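Local coordinates for protein SPI-1 type 3 secretion system pilotin (Salmonella typhimurium, PDB 6XFJ) that acts as the pilot protein that brings the secretin InvG to its proper place in the outer membrane during assembly of the type III secretion injectisome, at residues B[46-60]-B[68-80]. Sequence-based numbering, arbitrary orientation.
With NA (sodium ion), chain V; CD (cadmium ion), chain P.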
loop_
_atom_site.group_PDB
_atom_site.type_symbol
_atom_site.label_atom_id
_atom_site.label_comp_id
_atom_site.label_asym_id
_atom_site.label_seq_id
_atom_site.Cartn_x
_atom_site.Cartn_y
_atom_site.Cartn_z
ATOM N N ASP B 46 18.029 -3.369 15.926
ATOM C CA ASP B 46 17.105 -4.245 15.163
ATOM C C ASP B 46 16.288 -3.416 14.170
ATOM O O ASP B 46 16.002 -3.897 13.089
ATOM C CB ASP B 46 16.208 -5.039 16.099
ATOM C CG ASP B 46 16.910 -6.164 16.853
ATOM O OD1 ASP B 46 18.072 -6.495 16.505
ATOM O OD2 ASP B 46 16.285 -6.724 17.760
ATOM N N GLU B 47 15.889 -2.210 14.572
ATOM C CA GLU B 47 15.085 -1.341 13.688
ATOM C C GLU B 47 15.915 -0.923 12.486
ATOM O O GLU B 47 15.388 -0.865 11.393
ATOM C CB GLU B 47 14.555 -0.137 14.455
ATOM C CG GLU B 47 13.732 0.813 13.615
ATOM C CD GLU B 47 12.452 0.213 13.006
ATOM O OE1 GLU B 47 12.143 -0.937 13.288
ATOM O OE2 GLU B 47 11.747 0.927 12.230
ATOM N N GLU B 48 17.215 -0.692 12.701
ATOM C CA GLU B 48 18.110 -0.290 11.596
ATOM C C GLU B 48 18.164 -1.462 10.628
ATOM O O GLU B 48 18.119 -1.237 9.380
ATOM C CB GLU B 48 19.528 0.001 12.082
ATOM C CG GLU B 48 19.733 1.290 12.865
ATOM C CD GLU B 48 21.127 1.486 13.467
ATOM O OE1 GLU B 48 22.040 0.701 13.130
ATOM O OE2 GLU B 48 21.290 2.456 14.208
ATOM N N GLN B 49 18.341 -2.673 11.130
ATOM C CA GLN B 49 18.381 -3.869 10.297
ATOM C C GLN B 49 17.062 -4.010 9.547
ATOM O O GLN B 49 17.092 -4.350 8.377
ATOM C CB GLN B 49 18.744 -5.130 11.058
ATOM C CG GLN B 49 20.167 -5.126 11.594
ATOM C CD GLN B 49 20.454 -6.414 12.331
ATOM O OE1 GLN B 49 19.919 -7.469 12.007
ATOM N NE2 GLN B 49 21.314 -6.345 13.333
ATOM N N LEU B 50 15.931 -3.808 10.222
ATOM C CA LEU B 50 14.645 -3.926 9.525
ATOM C C LEU B 50 14.514 -2.893 8.404
ATOM O O LEU B 50 14.050 -3.248 7.334
ATOM C CB LEU B 50 13.520 -3.765 10.546
ATOM C CG LEU B 50 12.142 -3.896 9.933
ATOM C CD1 LEU B 50 11.868 -5.326 9.582
ATOM C CD2 LEU B 50 11.135 -3.384 10.962
ATOM N N MET B 51 14.863 -1.632 8.676
ATOM C CA MET B 51 14.761 -0.574 7.655
ATOM C C MET B 51 15.691 -0.912 6.455
ATOM O O MET B 51 15.295 -0.706 5.299
ATOM C CB MET B 51 15.070 0.818 8.216
ATOM C CG MET B 51 14.015 1.329 9.155
ATOM S SD MET B 51 12.364 1.460 8.405
ATOM C CE MET B 51 11.630 -0.119 8.874
ATOM N N THR B 52 16.899 -1.438 6.673
ATOM C CA THR B 52 17.759 -1.880 5.543
ATOM C C THR B 52 17.038 -2.973 4.741
ATOM O O THR B 52 16.993 -2.865 3.465
ATOM C CB THR B 52 19.084 -2.428 6.068
ATOM O OG1 THR B 52 19.708 -1.321 6.719
ATOM C CG2 THR B 52 19.971 -3.001 4.986
ATOM N N GLU B 53 16.464 -3.983 5.421
ATOM C CA GLU B 53 15.826 -5.097 4.674
ATOM C C GLU B 53 14.593 -4.551 3.961
ATOM O O GLU B 53 14.314 -4.968 2.846
ATOM C CB GLU B 53 15.461 -6.271 5.570
ATOM C CG GLU B 53 16.548 -7.176 6.024
ATOM C CD GLU B 53 17.424 -7.709 4.912
ATOM O OE1 GLU B 53 16.916 -8.283 3.926
ATOM O OE2 GLU B 53 18.611 -7.562 5.047
ATOM N N PHE B 54 13.856 -3.634 4.602
ATOM C CA PHE B 54 12.654 -3.024 4.011
ATOM C C PHE B 54 12.972 -2.244 2.727
ATOM O O PHE B 54 12.302 -2.398 1.710
ATOM C CB PHE B 54 12.056 -2.137 5.101
ATOM C CG PHE B 54 10.801 -1.382 4.715
ATOM C CD1 PHE B 54 9.629 -2.000 4.247
ATOM C CD2 PHE B 54 10.763 -0.031 4.958
ATOM C CE1 PHE B 54 8.488 -1.248 4.011
ATOM C CE2 PHE B 54 9.627 0.710 4.725
ATOM C CZ PHE B 54 8.484 0.087 4.284
ATOM N N LYS B 55 14.054 -1.462 2.791
ATOM C CA LYS B 55 14.491 -0.685 1.611
ATOM C C LYS B 55 14.921 -1.658 0.502
ATOM O O LYS B 55 14.676 -1.352 -0.684
ATOM C CB LYS B 55 15.595 0.274 2.048
ATOM C CG LYS B 55 15.062 1.444 2.842
ATOM C CD LYS B 55 16.241 2.244 3.344
ATOM C CE LYS B 55 15.900 3.303 4.349
ATOM N NZ LYS B 55 17.143 3.894 4.899
ATOM N N LYS B 56 15.508 -2.791 0.847
ATOM C CA LYS B 56 15.829 -3.778 -0.211
ATOM C C LYS B 56 14.555 -4.395 -0.788
ATOM O O LYS B 56 14.461 -4.590 -2.006
ATOM C CB LYS B 56 16.740 -4.861 0.317
ATOM C CG LYS B 56 18.162 -4.386 0.575
ATOM C CD LYS B 56 19.121 -5.504 0.776
ATOM C CE LYS B 56 18.970 -6.101 2.125
ATOM N NZ LYS B 56 19.749 -7.361 2.236
ATOM N N VAL B 57 13.596 -4.746 0.067
ATOM C CA VAL B 57 12.351 -5.358 -0.433
ATOM C C VAL B 57 11.693 -4.394 -1.420
ATOM O O VAL B 57 11.190 -4.817 -2.467
ATOM C CB VAL B 57 11.398 -5.657 0.741
ATOM C CG1 VAL B 57 9.981 -5.952 0.271
ATOM C CG2 VAL B 57 11.929 -6.789 1.609
ATOM N N LEU B 58 11.677 -3.129 -1.095
ATOM C CA LEU B 58 10.946 -2.169 -1.931
ATOM C C LEU B 58 11.626 -1.951 -3.283
ATOM O O LEU B 58 10.981 -1.417 -4.178
ATOM C CB LEU B 58 10.750 -0.867 -1.186
ATOM C CG LEU B 58 9.837 -0.955 0.037
ATOM C CD1 LEU B 58 9.793 0.430 0.663
ATOM C CD2 LEU B 58 8.424 -1.469 -0.291
ATOM N N LEU B 59 12.863 -2.394 -3.457
ATOM C CA LEU B 59 13.575 -2.275 -4.758
ATOM C C LEU B 59 13.164 -3.419 -5.681
ATOM O O LEU B 59 13.421 -3.352 -6.890
ATOM C CB LEU B 59 15.086 -2.301 -4.527
ATOM C CG LEU B 59 15.673 -0.976 -4.075
ATOM C CD1 LEU B 59 17.126 -1.166 -3.628
ATOM C CD2 LEU B 59 15.643 0.031 -5.196
ATOM N N GLU B 60 12.598 -4.491 -5.151
ATOM C CA GLU B 60 12.341 -5.711 -5.926
ATOM C C GLU B 60 11.106 -5.551 -6.790
ATOM O O GLU B 60 10.053 -5.254 -6.258
ATOM C CB GLU B 60 12.314 -6.903 -5.011
ATOM C CG GLU B 60 13.615 -6.980 -4.277
ATOM C CD GLU B 60 13.736 -8.166 -3.366
ATOM O OE1 GLU B 60 12.676 -8.744 -3.092
ATOM O OE2 GLU B 60 14.892 -8.477 -2.934
ATOM N N ILE B 68 2.526 -1.759 2.486
ATOM C CA ILE B 68 3.554 -1.534 3.532
ATOM C C ILE B 68 3.491 -2.663 4.547
ATOM O O ILE B 68 4.523 -3.049 5.053
ATOM C CB ILE B 68 3.484 -0.138 4.122
ATOM C CG1 ILE B 68 4.813 0.179 4.805
ATOM C CG2 ILE B 68 2.246 -0.011 5.059
ATOM C CD1 ILE B 68 4.889 1.578 5.295
ATOM N N TYR B 69 2.290 -3.152 4.923
ATOM C CA TYR B 69 2.244 -4.222 5.924
ATOM C C TYR B 69 3.024 -5.431 5.385
ATOM O O TYR B 69 3.808 -6.044 6.087
ATOM C CB TYR B 69 0.783 -4.577 6.263
ATOM C CG TYR B 69 0.725 -5.635 7.330
ATOM C CD1 TYR B 69 0.781 -5.323 8.688
ATOM C CD2 TYR B 69 0.670 -6.968 6.984
ATOM C CE1 TYR B 69 0.854 -6.286 9.663
ATOM C CE2 TYR B 69 0.675 -7.945 7.983
ATOM C CZ TYR B 69 0.773 -7.612 9.326
ATOM O OH TYR B 69 0.764 -8.581 10.284
ATOM N N GLN B 70 2.700 -5.818 4.164
ATOM C CA GLN B 70 3.270 -7.044 3.543
ATOM C C GLN B 70 4.794 -6.885 3.365
ATOM O O GLN B 70 5.507 -7.839 3.568
ATOM C CB GLN B 70 2.646 -7.273 2.181
ATOM C CG GLN B 70 1.176 -7.679 2.318
ATOM C CD GLN B 70 0.306 -7.395 1.123
ATOM O OE1 GLN B 70 0.765 -6.927 0.095
ATOM N NE2 GLN B 70 -1.019 -7.620 1.256
ATOM N N THR B 71 5.239 -5.673 3.044
ATOM C CA THR B 71 6.694 -5.483 2.832
ATOM C C THR B 71 7.450 -5.337 4.136
ATOM O O THR B 71 8.585 -5.814 4.215
ATOM C CB THR B 71 6.930 -4.356 1.859
ATOM O OG1 THR B 71 6.301 -3.177 2.292
ATOM C CG2 THR B 71 6.453 -4.736 0.472
ATOM N N LEU B 72 6.901 -4.718 5.159
ATOM C CA LEU B 72 7.505 -4.767 6.516
ATOM C C LEU B 72 7.613 -6.217 6.987
ATOM O O LEU B 72 8.595 -6.625 7.557
ATOM C CB LEU B 72 6.734 -3.888 7.495
ATOM C CG LEU B 72 6.899 -2.386 7.343
ATOM C CD1 LEU B 72 5.866 -1.630 8.117
ATOM C CD2 LEU B 72 8.314 -1.943 7.774
ATOM N N LEU B 73 6.522 -6.967 6.790
ATOM C CA LEU B 73 6.500 -8.361 7.277
ATOM C C LEU B 73 7.557 -9.177 6.506
ATOM O O LEU B 73 8.261 -9.947 7.107
ATOM C CB LEU B 73 5.102 -8.938 7.107
ATOM C CG LEU B 73 4.839 -10.258 7.819
ATOM C CD1 LEU B 73 4.940 -10.138 9.314
ATOM C CD2 LEU B 73 3.473 -10.774 7.453
ATOM N N ALA B 74 7.638 -8.982 5.185
ATOM C CA ALA B 74 8.706 -9.630 4.384
ATOM C C ALA B 74 10.106 -9.263 4.898
ATOM O O ALA B 74 10.944 -10.162 5.020
ATOM C CB ALA B 74 8.565 -9.297 2.932
ATOM N N ALA B 75 10.315 -8.008 5.232
ATOM C CA ALA B 75 11.619 -7.554 5.757
ATOM C C ALA B 75 11.924 -8.262 7.081
ATOM O O ALA B 75 13.034 -8.789 7.244
ATOM C CB ALA B 75 11.595 -6.063 5.892
ATOM N N HIS B 76 10.899 -8.363 7.927
ATOM C CA HIS B 76 11.054 -9.034 9.219
ATOM C C HIS B 76 11.420 -10.491 8.971
ATOM O O HIS B 76 12.291 -11.027 9.668
ATOM C CB HIS B 76 9.755 -8.864 9.968
ATOM C CG HIS B 76 9.625 -9.708 11.166
ATOM N ND1 HIS B 76 10.337 -9.485 12.312
ATOM C CD2 HIS B 76 8.783 -10.751 11.406
ATOM C CE1 HIS B 76 9.958 -10.375 13.232
ATOM N NE2 HIS B 76 9.029 -11.185 12.681
ATOM N N GLU B 77 10.696 -11.155 8.108
ATOM C CA GLU B 77 10.933 -12.590 7.847
ATOM C C GLU B 77 12.296 -12.823 7.236
ATOM O O GLU B 77 12.932 -13.820 7.543
ATOM C CB GLU B 77 9.819 -13.145 6.959
ATOM C CG GLU B 77 8.477 -13.245 7.653
ATOM C CD GLU B 77 7.326 -13.851 6.868
ATOM O OE1 GLU B 77 7.569 -14.639 6.037
ATOM O OE2 GLU B 77 6.182 -13.572 7.211
ATOM N N ARG B 78 12.739 -11.907 6.381
ATOM C CA ARG B 78 14.083 -12.052 5.814
ATOM C C ARG B 78 15.127 -11.952 6.961
ATOM O O ARG B 78 16.131 -12.707 6.946
ATOM C CB ARG B 78 14.378 -11.024 4.719
ATOM C CG ARG B 78 13.568 -11.249 3.454
ATOM C CD ARG B 78 13.852 -10.188 2.403
ATOM N NE ARG B 78 13.051 -10.389 1.209
ATOM C CZ ARG B 78 13.254 -9.782 0.047
ATOM N NH1 ARG B 78 14.251 -8.922 -0.079
ATOM N NH2 ARG B 78 12.429 -10.015 -0.960
ATOM N N LEU B 79 14.940 -11.041 7.915
ATOM C CA LEU B 79 15.829 -10.951 9.090
ATOM C C LEU B 79 15.792 -12.275 9.846
ATOM O O LEU B 79 16.853 -12.711 10.286
ATOM C CB LEU B 79 15.396 -9.830 10.024
ATOM C CG LEU B 79 15.739 -8.429 9.554
ATOM C CD1 LEU B 79 15.439 -7.414 10.647
ATOM C CD2 LEU B 79 17.207 -8.354 9.169
ATOM N N GLN B 80 14.601 -12.838 10.073
ATOM C CA GLN B 80 14.508 -14.071 10.867
ATOM C C GLN B 80 15.191 -15.233 10.150
ATOM O O GLN B 80 15.631 -16.159 10.855
ATOM C CB GLN B 80 13.041 -14.379 11.141
ATOM C CG GLN B 80 12.387 -13.405 12.106
ATOM C CD GLN B 80 11.139 -13.947 12.749
ATOM O OE1 GLN B 80 10.906 -13.775 13.945
ATOM N NE2 GLN B 80 10.338 -14.627 11.959
HETATM NA NA NA V . 17.473 -8.163 18.896
HETATM CD CD CD P . 23.504 1.888 14.562
HETATM O O HOH W 1 15.364 -7.508 2.055
HETATM O O HOH W 2 23.878 3.460 12.825
#
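The Phe54 ring is held on both faces: CD2 of Leu72 lies over its centre, 3.8 Å from the ring centroid, a CH-pi contact, while CD1 of Leu58, from the same helix as the ring, covers the opposite face nearer the rim. At the edge, in the ring plane, Thr71 OG1 stands 3.4 Å from Phe54 CE1; that hydroxyl is hydrogen-bonded to the carbonyl of Ser67, one turn back. With CG of Phe54 anti to the backbone N (chi1 179°), the ring reaches in among Ile68, Thr71, Leu72 and Ala75.

The second flat group is the guanidinium of Arg78. Val57 CG2 sits under one face, 3.6 Å from Arg78 CZ, and the Glu60 carboxylate meets the edge through two bonds of a salt bridge. Arg78 NH2 reaches Glu60 OE1 in a nearly straight bond (173°), whose modelled length of 2.5 Å is unusually short and doubtful; the bond from NH1 to OE2 is longer and arrives from above the carboxylate plane. NH1 also donates to a water that bonds to the carbonyl O and OE1 of Glu53, whose carboxylate is paired with Lys56, so a charged, water-bridged cluster borders the apolar interface.

Between these groups the helices approach closely: Ala75 CB lies 3.6 Å from Phe54 N, and the segment axes come within 8.3 Å. Leu50, Phe54 and Val57 from one side and Ala75 and Leu79 from the other each enter a four-residue pocket. Beyond Leu50, Phe33 and Phe34 of helix 25-36 extend the apolar packing. The arrangement is knobs-into-holes packing of two consecutive helices crossing at a steep angle (118°), the last two of the all-helical C-terminal part of InvH present in this chain, joined through the 61-67 loop.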